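Local atomic coordinates of putative 2,5-diketo-D-gluconic acid reductase B (Sinorhizobium meliloti, PDB entry 3UP8), a protein that probably reduces carbonyl compounds such as methylglyoxal and 2,5-diketo-D-gluconate with NADPH, as a TIM-barrel member of the aldo/keto reductase family. Residues A[184-189]-A[277-282]; A[205-210]-A[285-290]; A[225-230]-A[264-269]; A[230-235]-A[257-262]. All blocks are in the same frame, centred on the assembly; numbering follows the deposited sequence.

Contact 1 (A[184-189]-A[277-282])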
loop_
_atom_site.group_PDB
_atom_site.type_symbol
_atom_site.label_atom_id
_atom_site.label_comp_id
_atom_site.label_asym_id
_atom_site.label_seq_id
_atom_site.Cartn_x
_atom_site.Cartn_y
_atom_site.Cartn_z
ATOM N N HIS A 184 -7.026 -9.093 1.273
ATOM C CA HIS A 184 -7.695 -9.669 0.109
ATOM C C HIS A 184 -8.878 -10.458 0.675
ATOM O O HIS A 184 -8.990 -10.604 1.893
ATOM C CB HIS A 184 -6.740 -10.577 -0.674
ATOM C CG HIS A 184 -5.987 -11.548 0.184
ATOM N ND1 HIS A 184 -6.573 -12.666 0.745
ATOM C CD2 HIS A 184 -4.687 -11.574 0.569
ATOM C CE1 HIS A 184 -5.673 -13.322 1.456
ATOM N NE2 HIS A 184 -4.518 -12.683 1.363
ATOM N N PRO A 185 -9.772 -10.960 -0.193
ATOM C CA PRO A 185 -10.989 -11.601 0.342
ATOM C C PRO A 185 -10.753 -12.780 1.311
ATOM O O PRO A 185 -11.610 -13.054 2.162
ATOM C CB PRO A 185 -11.705 -12.069 -0.924
ATOM C CG PRO A 185 -11.265 -11.070 -1.980
ATOM C CD PRO A 185 -9.816 -10.820 -1.661
ATOM N N TYR A 186 -9.602 -13.450 1.205
ATOM C CA TYR A 186 -9.326 -14.638 2.037
ATOM C C TYR A 186 -8.708 -14.348 3.408
ATOM O O TYR A 186 -8.559 -15.258 4.237
ATOM C CB TYR A 186 -8.513 -15.665 1.234
ATOM C CG TYR A 186 -9.124 -15.860 -0.131
ATOM C CD1 TYR A 186 -10.325 -16.567 -0.292
ATOM C CD2 TYR A 186 -8.529 -15.297 -1.257
ATOM C CE1 TYR A 186 -10.905 -16.711 -1.565
ATOM C CE2 TYR A 186 -9.088 -15.425 -2.502
ATOM C CZ TYR A 186 -10.267 -16.131 -2.660
ATOM O OH TYR A 186 -10.772 -16.236 -3.922
ATOM N N LEU A 187 -8.358 -13.084 3.655
ATOM C CA LEU A 187 -7.789 -12.706 4.951
ATOM C C LEU A 187 -8.625 -11.627 5.618
ATOM O O LEU A 187 -8.656 -10.490 5.154
ATOM C CB LEU A 187 -6.332 -12.248 4.803
ATOM C CG LEU A 187 -5.619 -11.813 6.091
ATOM C CD1 LEU A 187 -5.581 -12.962 7.126
ATOM C CD2 LEU A 187 -4.206 -11.350 5.740
ATOM N N ASP A 188 -9.285 -11.998 6.714
ATOM C CA ASP A 188 -10.082 -11.059 7.510
ATOM C C ASP A 188 -9.197 -9.985 8.158
ATOM O O ASP A 188 -8.168 -10.304 8.766
ATOM C CB ASP A 188 -10.852 -11.802 8.605
ATOM C CG ASP A 188 -11.656 -10.860 9.497
ATOM O OD1 ASP A 188 -12.305 -9.926 8.978
ATOM O OD2 ASP A 188 -11.632 -11.049 10.726
ATOM N N GLN A 189 -9.598 -8.725 8.021
ATOM C CA GLN A 189 -8.879 -7.623 8.678
ATOM C C GLN A 189 -9.794 -6.750 9.527
ATOM O O GLN A 189 -9.541 -5.551 9.709
ATOM C CB GLN A 189 -8.089 -6.780 7.652
ATOM C CG GLN A 189 -6.898 -7.515 7.038
ATOM C CD GLN A 189 -5.702 -7.650 7.973
ATOM O OE1 GLN A 189 -5.819 -7.530 9.201
ATOM N NE2 GLN A 189 -4.533 -7.893 7.390
ATOM N N ARG A 277 -16.937 -10.803 1.669
ATOM C CA ARG A 277 -16.464 -10.841 3.053
ATOM C C ARG A 277 -16.478 -12.266 3.649
ATOM O O ARG A 277 -15.613 -12.612 4.476
ATOM C CB ARG A 277 -17.291 -9.873 3.910
ATOM C CG ARG A 277 -16.707 -9.565 5.290
ATOM C CD ARG A 277 -17.780 -9.018 6.238
ATOM N NE ARG A 277 -17.577 -9.461 7.629
ATOM C CZ ARG A 277 -17.943 -10.651 8.123
ATOM N NH1 ARG A 277 -18.536 -11.564 7.355
ATOM N NH2 ARG A 277 -17.704 -10.943 9.399
ATOM N N GLU A 278 -17.446 -13.080 3.217
ATOM C CA GLU A 278 -17.583 -14.481 3.663
ATOM C C GLU A 278 -16.448 -15.413 3.219
ATOM O O GLU A 278 -16.336 -16.534 3.719
ATOM C CB GLU A 278 -18.910 -15.092 3.182
ATOM C CG GLU A 278 -20.176 -14.442 3.726
ATOM C CD GLU A 278 -20.287 -14.475 5.251
ATOM O OE1 GLU A 278 -19.610 -15.311 5.907
ATOM O OE2 GLU A 278 -21.074 -13.657 5.789
ATOM N N LEU A 279 -15.636 -14.961 2.266
ATOM C CA LEU A 279 -14.529 -15.761 1.749
ATOM C C LEU A 279 -13.334 -15.892 2.700
ATOM O O LEU A 279 -12.427 -16.668 2.422
ATOM C CB LEU A 279 -14.067 -15.234 0.381
ATOM C CG LEU A 279 -15.068 -15.332 -0.774
ATOM C CD1 LEU A 279 -14.510 -14.656 -2.027
ATOM C CD2 LEU A 279 -15.452 -16.789 -1.049
ATOM N N ALA A 280 -13.334 -15.152 3.810
ATOM C CA ALA A 280 -12.202 -15.159 4.747
ATOM C C ALA A 280 -11.954 -16.553 5.342
ATOM O O ALA A 280 -12.897 -17.259 5.719
ATOM C CB ALA A 280 -12.393 -14.123 5.843
ATOM N N ARG A 281 -10.678 -16.939 5.395
ATOM C CA ARG A 281 -10.253 -18.262 5.856
ATOM C C ARG A 281 -9.212 -18.095 6.962
ATOM O O ARG A 281 -8.354 -17.203 6.875
ATOM C CB ARG A 281 -9.622 -19.063 4.706
ATOM C CG ARG A 281 -10.504 -19.341 3.478
ATOM C CD ARG A 281 -11.542 -20.440 3.737
ATOM N NE ARG A 281 -10.939 -21.660 4.289
ATOM C CZ ARG A 281 -11.511 -22.429 5.214
ATOM N NH1 ARG A 281 -12.709 -22.118 5.700
ATOM N NH2 ARG A 281 -10.881 -23.507 5.665
ATOM N N PRO A 282 -9.264 -18.956 8.001
ATOM C CA PRO A 282 -8.256 -18.865 9.068
ATOM C C PRO A 282 -6.825 -19.087 8.552
ATOM O O PRO A 282 -5.866 -18.675 9.196
ATOM C CB PRO A 282 -8.673 -19.968 10.052
ATOM C CG PRO A 282 -9.486 -20.936 9.223
ATOM C CD PRO A 282 -10.182 -20.103 8.187
HETATM O O HOH W 1 -9.028 -14.660 7.893
#
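Tyr186 and Ala280 bring their CA atoms within 4.0 Å of each other where two type I beta turns meet, one from His184 to Leu187, the other from Arg277 to Ala280. A single direct backbone hydrogen bond crosses between them: Arg281 N donates to Tyr186 O over 2.9 Å, nearly straight at 169°, although the donor stands 44° out of the carbonyl plane. One water adds a second tie, accepting from Asp188 N and donating to Arg281 O. The packing centres on Leu279, which lies alongside Tyr186 and points the same way. The Tyr186 ring, its CG anti to the carbonyl carbon (chi1 -47°), runs past this leucine with CE1 4.0 Å from Leu279 CB, while CD1 comes obliquely to 3.4 Å from Leu279 O. Leu279 CD1 also rests on Pro185 CB at 4.0 Å, and Ala280 CB meets Asp188 CB at 3.9 Å. The Asp188 carboxylate bonds to Thr190. The Tyr186 hydroxyl bonds to Asp217, and its ring makes a cation-pi contact with Lys213. With an alanine in place of Tyr186, Leu279 would probably lose its aromatic neighbour, and Asp217 and Lys213 would lose their hydroxyl and ring partners. The contact joins the loop between strand 176-182 and helix 190-199 to the chain leaving helix 270-277; Tyr186 and Leu279 both rest on Leu220 of helix 218-227, and Pro185 and Tyr186 on Val214 of helix 213-216.

Contact 2 (A[205-210]-A[285-290])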
loop_
_atom_site.group_PDB
_atom_site.type_symbol
_atom_site.label_atom_id
_atom_site.label_comp_id
_atom_site.label_asym_id
_atom_site.label_seq_id
_atom_site.Cartn_x
_atom_site.Cartn_y
_atom_site.Cartn_z
ATOM N N SER A 205 -3.712 -1.906 1.319
ATOM C CA SER A 205 -3.741 -3.329 0.969
ATOM C C SER A 205 -2.657 -3.727 -0.028
ATOM O O SER A 205 -2.478 -3.057 -1.051
ATOM C CB SER A 205 -5.108 -3.673 0.361
ATOM O OG SER A 205 -5.035 -4.895 -0.359
ATOM N N TYR A 206 -1.949 -4.819 0.272
ATOM C CA TYR A 206 -1.173 -5.534 -0.742
ATOM C C TYR A 206 -1.682 -6.977 -0.886
ATOM O O TYR A 206 -2.392 -7.488 -0.004
ATOM C CB TYR A 206 0.354 -5.474 -0.509
ATOM C CG TYR A 206 0.892 -6.183 0.730
ATOM C CD1 TYR A 206 1.105 -7.561 0.732
ATOM C CD2 TYR A 206 1.223 -5.462 1.879
ATOM C CE1 TYR A 206 1.615 -8.215 1.860
ATOM C CE2 TYR A 206 1.737 -6.107 3.014
ATOM C CZ TYR A 206 1.931 -7.483 2.989
ATOM O OH TYR A 206 2.440 -8.142 4.084
ATOM N N TYR A 207 -1.320 -7.604 -2.007
ATOM C CA TYR A 207 -1.728 -8.981 -2.364
ATOM C C TYR A 207 -3.238 -9.122 -2.575
ATOM O O TYR A 207 -3.831 -10.140 -2.214
ATOM C CB TYR A 207 -1.249 -10.019 -1.330
ATOM C CG TYR A 207 -0.093 -10.873 -1.806
ATOM C CD1 TYR A 207 1.022 -11.071 -0.997
ATOM C CD2 TYR A 207 -0.120 -11.496 -3.061
ATOM C CE1 TYR A 207 2.090 -11.857 -1.427
ATOM C CE2 TYR A 207 0.944 -12.282 -3.503
ATOM C CZ TYR A 207 2.052 -12.452 -2.669
ATOM O OH TYR A 207 3.126 -13.201 -3.080
ATOM N N ALA A 208 -3.849 -8.093 -3.149
ATOM C CA ALA A 208 -5.281 -8.110 -3.490
ATOM C C ALA A 208 -5.715 -9.391 -4.232
ATOM O O ALA A 208 -6.816 -9.885 -4.012
ATOM C CB ALA A 208 -5.635 -6.887 -4.311
HETATM N N MSE A 209 -4.847 -9.911 -5.098
HETATM C CA MSE A 209 -5.154 -11.094 -5.931
HETATM C C MSE A 209 -4.976 -12.431 -5.193
HETATM O O MSE A 209 -5.256 -13.499 -5.754
HETATM C CB MSE A 209 -4.279 -11.106 -7.195
HETATM C CG MSE A 209 -4.435 -9.921 -8.123
HETATM SE SE MSE A 209 -6.267 -9.737 -8.746
HETATM C CE MSE A 209 -6.910 -8.354 -7.572
ATOM N N ALA A 210 -4.485 -12.361 -3.951
ATOM C CA ALA A 210 -4.195 -13.539 -3.124
ATOM C C ALA A 210 -3.357 -14.616 -3.842
ATOM O O ALA A 210 -3.670 -15.813 -3.789
ATOM C CB ALA A 210 -5.466 -14.120 -2.530
ATOM N N ARG A 285 -3.755 -15.998 5.203
ATOM C CA ARG A 285 -2.544 -15.163 5.154
ATOM C C ARG A 285 -1.440 -15.829 4.353
ATOM O O ARG A 285 -1.133 -17.015 4.557
ATOM C CB ARG A 285 -2.034 -14.854 6.558
ATOM C CG ARG A 285 -0.883 -13.852 6.565
ATOM C CD ARG A 285 -0.383 -13.621 7.970
ATOM N NE ARG A 285 -1.433 -13.145 8.868
ATOM C CZ ARG A 285 -1.878 -11.889 8.916
ATOM N NH1 ARG A 285 -1.363 -10.958 8.109
ATOM N NH2 ARG A 285 -2.843 -11.562 9.781
ATOM N N ILE A 286 -0.848 -15.051 3.447
ATOM C CA ILE A 286 0.210 -15.514 2.553
ATOM C C ILE A 286 1.600 -15.149 3.079
ATOM O O ILE A 286 2.507 -15.977 3.056
ATOM C CB ILE A 286 0.030 -14.913 1.134
ATOM C CG1 ILE A 286 -1.320 -15.332 0.538
ATOM C CG2 ILE A 286 1.203 -15.308 0.190
ATOM C CD1 ILE A 286 -1.741 -14.479 -0.659
ATOM N N VAL A 287 1.761 -13.913 3.559
ATOM C CA VAL A 287 3.081 -13.398 3.952
ATOM C C VAL A 287 3.248 -13.434 5.476
ATOM O O VAL A 287 2.543 -12.737 6.197
ATOM C CB VAL A 287 3.298 -11.945 3.409
ATOM C CG1 VAL A 287 4.709 -11.443 3.718
ATOM C CG2 VAL A 287 3.046 -11.890 1.895
ATOM N N ASN A 288 4.187 -14.246 5.965
ATOM C CA ASN A 288 4.355 -14.451 7.406
ATOM C C ASN A 288 5.824 -14.772 7.771
ATOM O O ASN A 288 6.117 -15.868 8.266
ATOM C CB ASN A 288 3.433 -15.599 7.847
ATOM C CG ASN A 288 3.025 -15.515 9.312
ATOM O OD1 ASN A 288 3.552 -14.718 10.092
ATOM N ND2 ASN A 288 2.067 -16.352 9.691
ATOM N N PRO A 289 6.760 -13.840 7.496
ATOM C CA PRO A 289 8.168 -14.175 7.766
ATOM C C PRO A 289 8.506 -14.187 9.257
ATOM O O PRO A 289 8.206 -13.240 9.991
ATOM C CB PRO A 289 8.957 -13.105 7.003
ATOM C CG PRO A 289 8.011 -11.970 6.856
ATOM C CD PRO A 289 6.613 -12.539 6.822
ATOM N N GLN A 290 9.097 -15.292 9.698
ATOM C CA GLN A 290 9.471 -15.471 11.100
ATOM C C GLN A 290 10.456 -14.384 11.531
ATOM O O GLN A 290 11.412 -14.084 10.814
ATOM C CB GLN A 290 10.065 -16.876 11.301
ATOM C CG GLN A 290 10.641 -17.151 12.693
ATOM C CD GLN A 290 9.620 -16.972 13.799
ATOM O OE1 GLN A 290 9.959 -16.521 14.900
ATOM N NE2 GLN A 290 8.355 -17.313 13.513
#
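Ile286 reaches Tyr207 and Ala210 because its CG1 stands anti to the carbonyl carbon (chi1 -60°) and its chain runs on extended to CD1. In Val287 the torsion that sets CG1 anti to the backbone N leaves CG2 beside that N, from where it reaches the edges of both the Tyr206 and Tyr207 rings. Ile286 CD1 lies over one face of the Tyr207 ring, offset toward the rim, in a CH-pi contact 4.2 Å from its centroid and 15° off the normal. Val287 CG2 instead comes to the edge, near the ring plane, 3.5 Å from Tyr207 CE1. The same methyl touches the edge of the neighbouring ring, 3.9 Å from Tyr206 CE1. Ile286 CD1 also reaches the backbone of Ala210, the last residue of the type I turn that starts at Tyr207, 3.6 Å from Ala210 C. No hydrogen bond joins the two segments; methyl groups do the touching from the 285-290 side. The Tyr206 hydroxyl hydrogen-bonds to Asn159, and Val287 CG1 lies 4.0 Å from Tyr206 OH. Tyr206 is close to the predicted catalytic Tyr70, so the C-terminal loop probably helps wall the substrate pocket, as in other aldo/keto reductases. The backbone N atoms of Ile286 and Val287 donate to the Glu182 carboxylate on strand 176-182, and their side chains pack against the C-terminal end of strand 202-206 and the turn after it.

Contact 3 (A[225-230]-A[264-269])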
loop_
_atom_site.group_PDB
_atom_site.type_symbol
_atom_site.label_atom_id
_atom_site.label_comp_id
_atom_site.label_asym_id
_atom_site.label_seq_id
_atom_site.Cartn_x
_atom_site.Cartn_y
_atom_site.Cartn_z
ATOM N N GLY A 225 -19.069 -11.110 -13.622
ATOM C CA GLY A 225 -19.958 -11.280 -14.765
ATOM C C GLY A 225 -21.147 -10.340 -14.755
ATOM O O GLY A 225 -21.465 -9.741 -15.785
ATOM N N ARG A 226 -21.804 -10.213 -13.602
ATOM C CA ARG A 226 -22.913 -9.271 -13.430
ATOM C C ARG A 226 -22.584 -7.827 -13.843
ATOM O O ARG A 226 -23.483 -7.083 -14.247
ATOM C CB ARG A 226 -23.401 -9.253 -11.981
ATOM C CG ARG A 226 -23.706 -10.603 -11.382
ATOM C CD ARG A 226 -24.254 -10.424 -9.983
ATOM N NE ARG A 226 -24.395 -11.688 -9.260
ATOM C CZ ARG A 226 -24.552 -11.785 -7.941
ATOM N NH1 ARG A 226 -24.582 -10.698 -7.186
ATOM N NH2 ARG A 226 -24.682 -12.973 -7.369
ATOM N N HIS A 227 -21.314 -7.428 -13.732
ATOM C CA HIS A 227 -20.909 -6.028 -13.953
ATOM C C HIS A 227 -20.085 -5.826 -15.221
ATOM O O HIS A 227 -19.654 -4.706 -15.517
ATOM C CB HIS A 227 -20.102 -5.507 -12.754
ATOM C CG HIS A 227 -20.874 -5.450 -11.478
ATOM N ND1 HIS A 227 -21.786 -4.455 -11.206
ATOM C CD2 HIS A 227 -20.858 -6.253 -10.390
ATOM C CE1 HIS A 227 -22.307 -4.651 -10.009
ATOM N NE2 HIS A 227 -21.765 -5.739 -9.494
ATOM N N GLY A 228 -19.854 -6.902 -15.962
ATOM C CA GLY A 228 -18.964 -6.856 -17.120
ATOM C C GLY A 228 -17.508 -6.720 -16.710
ATOM O O GLY A 228 -16.683 -6.235 -17.485
ATOM N N LYS A 229 -17.189 -7.184 -15.502
ATOM C CA LYS A 229 -15.854 -7.038 -14.917
ATOM C C LYS A 229 -15.208 -8.402 -14.616
ATOM O O LYS A 229 -15.902 -9.408 -14.502
ATOM C CB LYS A 229 -15.934 -6.173 -13.646
ATOM C CG LYS A 229 -16.370 -4.699 -13.863
ATOM C CD LYS A 229 -15.392 -3.942 -14.767
ATOM C CE LYS A 229 -15.706 -2.446 -14.874
ATOM N NZ LYS A 229 -14.584 -1.732 -15.571
ATOM N N THR A 230 -13.881 -8.439 -14.513
ATOM C CA THR A 230 -13.175 -9.679 -14.166
ATOM C C THR A 230 -13.242 -9.926 -12.666
ATOM O O THR A 230 -13.549 -9.014 -11.892
ATOM C CB THR A 230 -11.686 -9.654 -14.596
ATOM O OG1 THR A 230 -11.014 -8.544 -13.975
ATOM C CG2 THR A 230 -11.542 -9.569 -16.112
ATOM N N PHE A 264 -13.274 2.108 -11.017
ATOM C CA PHE A 264 -14.121 3.178 -10.498
ATOM C C PHE A 264 -15.348 3.376 -11.389
ATOM O O PHE A 264 -16.158 4.274 -11.155
ATOM C CB PHE A 264 -13.310 4.468 -10.279
ATOM C CG PHE A 264 -12.131 4.280 -9.356
ATOM C CD1 PHE A 264 -12.313 4.231 -7.978
ATOM C CD2 PHE A 264 -10.848 4.106 -9.871
ATOM C CE1 PHE A 264 -11.233 4.027 -7.115
ATOM C CE2 PHE A 264 -9.756 3.902 -9.015
ATOM C CZ PHE A 264 -9.953 3.861 -7.634
ATOM N N ASP A 265 -15.463 2.499 -12.393
ATOM C CA ASP A 265 -16.611 2.392 -13.308
ATOM C C ASP A 265 -17.889 1.938 -12.626
ATOM O O ASP A 265 -18.986 2.348 -13.002
ATOM C CB ASP A 265 -16.323 1.321 -14.365
ATOM C CG ASP A 265 -15.419 1.795 -15.467
ATOM O OD1 ASP A 265 -14.739 2.835 -15.306
ATOM O OD2 ASP A 265 -15.379 1.098 -16.506
ATOM N N PHE A 266 -17.746 1.041 -11.660
ATOM C CA PHE A 266 -18.889 0.320 -11.119
ATOM C C PHE A 266 -18.844 0.300 -9.612
ATOM O O PHE A 266 -17.877 0.771 -9.010
ATOM C CB PHE A 266 -18.929 -1.110 -11.681
ATOM C CG PHE A 266 -17.822 -2.020 -11.166
ATOM C CD1 PHE A 266 -18.132 -3.133 -10.381
ATOM C CD2 PHE A 266 -16.486 -1.779 -11.484
ATOM C CE1 PHE A 266 -17.124 -3.983 -9.910
ATOM C CE2 PHE A 266 -15.472 -2.620 -11.018
ATOM C CZ PHE A 266 -15.793 -3.726 -10.237
ATOM N N ALA A 267 -19.907 -0.222 -9.010
ATOM C CA ALA A 267 -19.967 -0.429 -7.574
ATOM C C ALA A 267 -20.558 -1.806 -7.286
ATOM O O ALA A 267 -21.352 -2.324 -8.076
ATOM C CB ALA A 267 -20.786 0.660 -6.913
ATOM N N LEU A 268 -20.146 -2.410 -6.174
ATOM C CA LEU A 268 -20.734 -3.668 -5.726
ATOM C C LEU A 268 -21.920 -3.374 -4.828
ATOM O O LEU A 268 -21.893 -2.430 -4.037
ATOM C CB LEU A 268 -19.715 -4.536 -4.971
ATOM C CG LEU A 268 -18.424 -4.970 -5.672
ATOM C CD1 LEU A 268 -17.544 -5.779 -4.727
ATOM C CD2 LEU A 268 -18.708 -5.753 -6.933
ATOM N N THR A 269 -22.966 -4.184 -4.965
ATOM C CA THR A 269 -24.147 -4.083 -4.110
ATOM C C THR A 269 -23.768 -4.450 -2.682
ATOM O O THR A 269 -22.732 -5.090 -2.461
ATOM C CB THR A 269 -25.292 -5.020 -4.600
ATOM O OG1 THR A 269 -25.024 -6.364 -4.184
ATOM C CG2 THR A 269 -25.424 -4.980 -6.122
#
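Lys229 NZ forms a salt bridge with Asp265 OD2 at 3.1 Å, approaching from above the carboxylate plane rather than within it. The same ammonium also donates to the backbone oxygen of Ala262, so it is held by both a carboxylate and a backbone carbonyl. Its chain reaches them by crossing the Phe266 ring: bent at chi2 (-61°) and extended beyond, it sets Lys229 CG over the ring centre, 3.7 Å from the centroid in a CH-pi contact, and carries Lys229 CE on to 3.5 Å from Phe266 CD2. His227 comes to the same phenylalanine, with Phe266 CD1 over one face of the imidazole, toward its rim, and 3.8 Å from His227 CG. The two ring planes are inclined at 45°, an oblique pairing. Farther along the imidazole, His227 CE1 lies 3.2 Å from Ala267 O, and Leu268 CD2 packs 4.0 Å from His227 NE2, a nitrogen hydrogen-bonded to Glu272 on helix 270-277. Arg237 of helix 231-240 also touches Phe266. Gly228, at positive phi, ends helix 218-227 in a Schellman motif, and His227 and Lys229 on its two sides both pack on Phe266. The placement of helices 218-227 and 270-277 is consistent with their being the two extra helices that aldo/keto reductases add to the (beta/alpha)8 barrel, and this surface contact ties the end of the first to the loop leading into the second.

Contact 4 (A[230-235]-A[257-262])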
loop_
_atom_site.group_PDB
_atom_site.type_symbol
_atom_site.label_atom_id
_atom_site.label_comp_id
_atom_site.label_asym_id
_atom_site.label_seq_id
_atom_site.Cartn_x
_atom_site.Cartn_y
_atom_site.Cartn_z
ATOM N N THR A 230 -13.881 -8.439 -14.513
ATOM C CA THR A 230 -13.175 -9.679 -14.166
ATOM C C THR A 230 -13.242 -9.926 -12.666
ATOM O O THR A 230 -13.549 -9.014 -11.892
ATOM C CB THR A 230 -11.686 -9.654 -14.596
ATOM O OG1 THR A 230 -11.014 -8.544 -13.975
ATOM C CG2 THR A 230 -11.542 -9.569 -16.112
ATOM N N ALA A 231 -12.968 -11.163 -12.257
ATOM C CA ALA A 231 -12.835 -11.503 -10.838
ATOM C C ALA A 231 -11.814 -10.584 -10.124
ATOM O O ALA A 231 -12.012 -10.203 -8.976
ATOM C CB ALA A 231 -12.431 -12.980 -10.683
ATOM N N ALA A 232 -10.741 -10.245 -10.834
ATOM C CA ALA A 232 -9.679 -9.390 -10.318
ATOM C C ALA A 232 -10.197 -7.995 -9.990
ATOM O O ALA A 232 -9.909 -7.457 -8.912
ATOM C CB ALA A 232 -8.549 -9.315 -11.312
ATOM N N GLN A 233 -10.972 -7.422 -10.910
ATOM C CA GLN A 233 -11.567 -6.099 -10.709
ATOM C C GLN A 233 -12.571 -6.126 -9.577
ATOM O O GLN A 233 -12.701 -5.157 -8.835
ATOM C CB GLN A 233 -12.237 -5.585 -11.993
ATOM C CG GLN A 233 -11.255 -5.238 -13.105
ATOM C CD GLN A 233 -11.938 -5.056 -14.463
ATOM O OE1 GLN A 233 -12.823 -5.833 -14.834
ATOM N NE2 GLN A 233 -11.520 -4.033 -15.208
ATOM N N VAL A 234 -13.280 -7.243 -9.428
ATOM C CA VAL A 234 -14.197 -7.405 -8.302
ATOM C C VAL A 234 -13.464 -7.343 -6.950
ATOM O O VAL A 234 -13.933 -6.703 -6.006
ATOM C CB VAL A 234 -15.014 -8.710 -8.425
ATOM C CG1 VAL A 234 -15.831 -8.965 -7.170
ATOM C CG2 VAL A 234 -15.932 -8.629 -9.648
ATOM N N ALA A 235 -12.315 -8.005 -6.861
ATOM C CA ALA A 235 -11.554 -8.017 -5.607
ATOM C C ALA A 235 -10.991 -6.625 -5.305
ATOM O O ALA A 235 -11.082 -6.151 -4.177
ATOM C CB ALA A 235 -10.447 -9.057 -5.657
ATOM N N LEU A 257 -2.752 -3.888 -16.477
ATOM C CA LEU A 257 -2.659 -2.457 -16.190
ATOM C C LEU A 257 -3.988 -1.734 -16.433
ATOM O O LEU A 257 -4.553 -1.136 -15.516
ATOM C CB LEU A 257 -1.568 -1.838 -17.069
ATOM C CG LEU A 257 -0.724 -0.630 -16.666
ATOM C CD1 LEU A 257 -0.716 0.365 -17.821
ATOM C CD2 LEU A 257 -1.196 0.038 -15.383
ATOM N N LYS A 258 -4.490 -1.809 -17.663
ATOM C CA LYS A 258 -5.721 -1.112 -18.051
ATOM C C LYS A 258 -6.949 -1.665 -17.331
ATOM O O LYS A 258 -7.889 -0.928 -17.027
ATOM C CB LYS A 258 -5.920 -1.171 -19.569
ATOM C CG LYS A 258 -4.706 -0.688 -20.355
ATOM C CD LYS A 258 -5.096 -0.014 -21.666
ATOM C CE LYS A 258 -3.946 0.844 -22.190
ATOM N NZ LYS A 258 -4.159 1.312 -23.594
ATOM N N GLU A 259 -6.918 -2.971 -17.065
ATOM C CA GLU A 259 -7.992 -3.678 -16.377
ATOM C C GLU A 259 -8.077 -3.264 -14.897
ATOM O O GLU A 259 -9.152 -2.919 -14.397
ATOM C CB GLU A 259 -7.775 -5.193 -16.523
ATOM C CG GLU A 259 -8.823 -6.085 -15.855
ATOM C CD GLU A 259 -8.361 -7.537 -15.726
ATOM O OE1 GLU A 259 -7.753 -8.059 -16.690
ATOM O OE2 GLU A 259 -8.604 -8.152 -14.662
ATOM N N ASN A 260 -6.933 -3.289 -14.216
ATOM C CA ASN A 260 -6.849 -2.914 -12.799
ATOM C C ASN A 260 -7.261 -1.460 -12.532
ATOM O O ASN A 260 -7.853 -1.150 -11.494
ATOM C CB ASN A 260 -5.441 -3.180 -12.257
ATOM C CG ASN A 260 -5.160 -4.663 -12.040
ATOM O OD1 ASN A 260 -5.810 -5.530 -12.628
ATOM N ND2 ASN A 260 -4.187 -4.957 -11.185
ATOM N N PHE A 261 -6.963 -0.587 -13.488
ATOM C CA PHE A 261 -7.268 0.840 -13.391
ATOM C C PHE A 261 -8.767 1.130 -13.509
ATOM O O PHE A 261 -9.269 2.098 -12.927
ATOM C CB PHE A 261 -6.501 1.588 -14.478
ATOM C CG PHE A 261 -6.477 3.075 -14.303
ATOM C CD1 PHE A 261 -5.668 3.663 -13.336
ATOM C CD2 PHE A 261 -7.246 3.894 -15.126
ATOM C CE1 PHE A 261 -5.631 5.053 -13.181
ATOM C CE2 PHE A 261 -7.218 5.276 -14.980
ATOM C CZ PHE A 261 -6.403 5.857 -14.002
ATOM N N ALA A 262 -9.471 0.278 -14.256
ATOM C CA ALA A 262 -10.900 0.456 -14.524
ATOM C C ALA A 262 -11.792 -0.121 -13.419
ATOM O O ALA A 262 -12.631 -0.994 -13.674
ATOM C CB ALA A 262 -11.252 -0.157 -15.872
#
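Gln233 crosses Glu259 obliquely, sending its side chain from helix 231-240 to helix 254-261. From CB the chain runs extended (chi2 166°); Gln233 CG lies 3.4 Å from Glu259 O, and Gln233 CD 3.6 Å from Glu259 CG. At the end the two amide atoms part. Gln233 OE1 turns back to its own helix start and accepts from Thr230 N at 2.8 Å, in the carbonyl plane on a lone pair. Gln233 NE2 continues across to Glu259 O at 2.7 Å, with an N-H...O angle of 158° and that oxygen close to the amide plane. Ala262 N reaches Glu259 O from the opposite face, so this carbonyl near the end of helix 254-261 has two donors. Glu259 returns the link: extended from CB, it brings its OE2 to Thr230 OG1 at 2.5 Å, a short bond in which the hydroxyl stands 51° out of the carboxylate plane. Thr230 OG1 in turn accepts from Gln233 N, closing a capping box at the start of helix 231-240. A leucine in place of Gln233 would probably leave Thr230 N and Glu259 O each without its amide mate. Bonds at both ends fix which way the amide is flipped. The carboxylate, lying by the N-terminus of a helix and accepting from its cap hydroxyl, is likely to be stabilised as an anion.

How the contacts relate
Contacts 3 and 4 share Thr230, lie 9 Å apart between centres, and are joined by Lys229 NZ, which reaches Ala262 O at 2.8 Å. Contacts 1 and 2, centres 12 Å apart, touch with Tyr186 CD2 3.5 Å from Ala210 CB. Contact 2 touches contact 4, with Met209 CE (a selenomethionine) 3.4 Å from Ala232 O, and contact 1 touches it through Pro185 CG, 4.3 Å from Ala235 CB. Along the chain, contact 4 nests within the loop of contact 3, itself within that of contact 1. Contact 2 alone approaches the predicted active site: the Tyr206 side chain is about 6 Å from those of Tyr70 and Lys95, and about 3 Å from a bound acetate, probably from crystallisation.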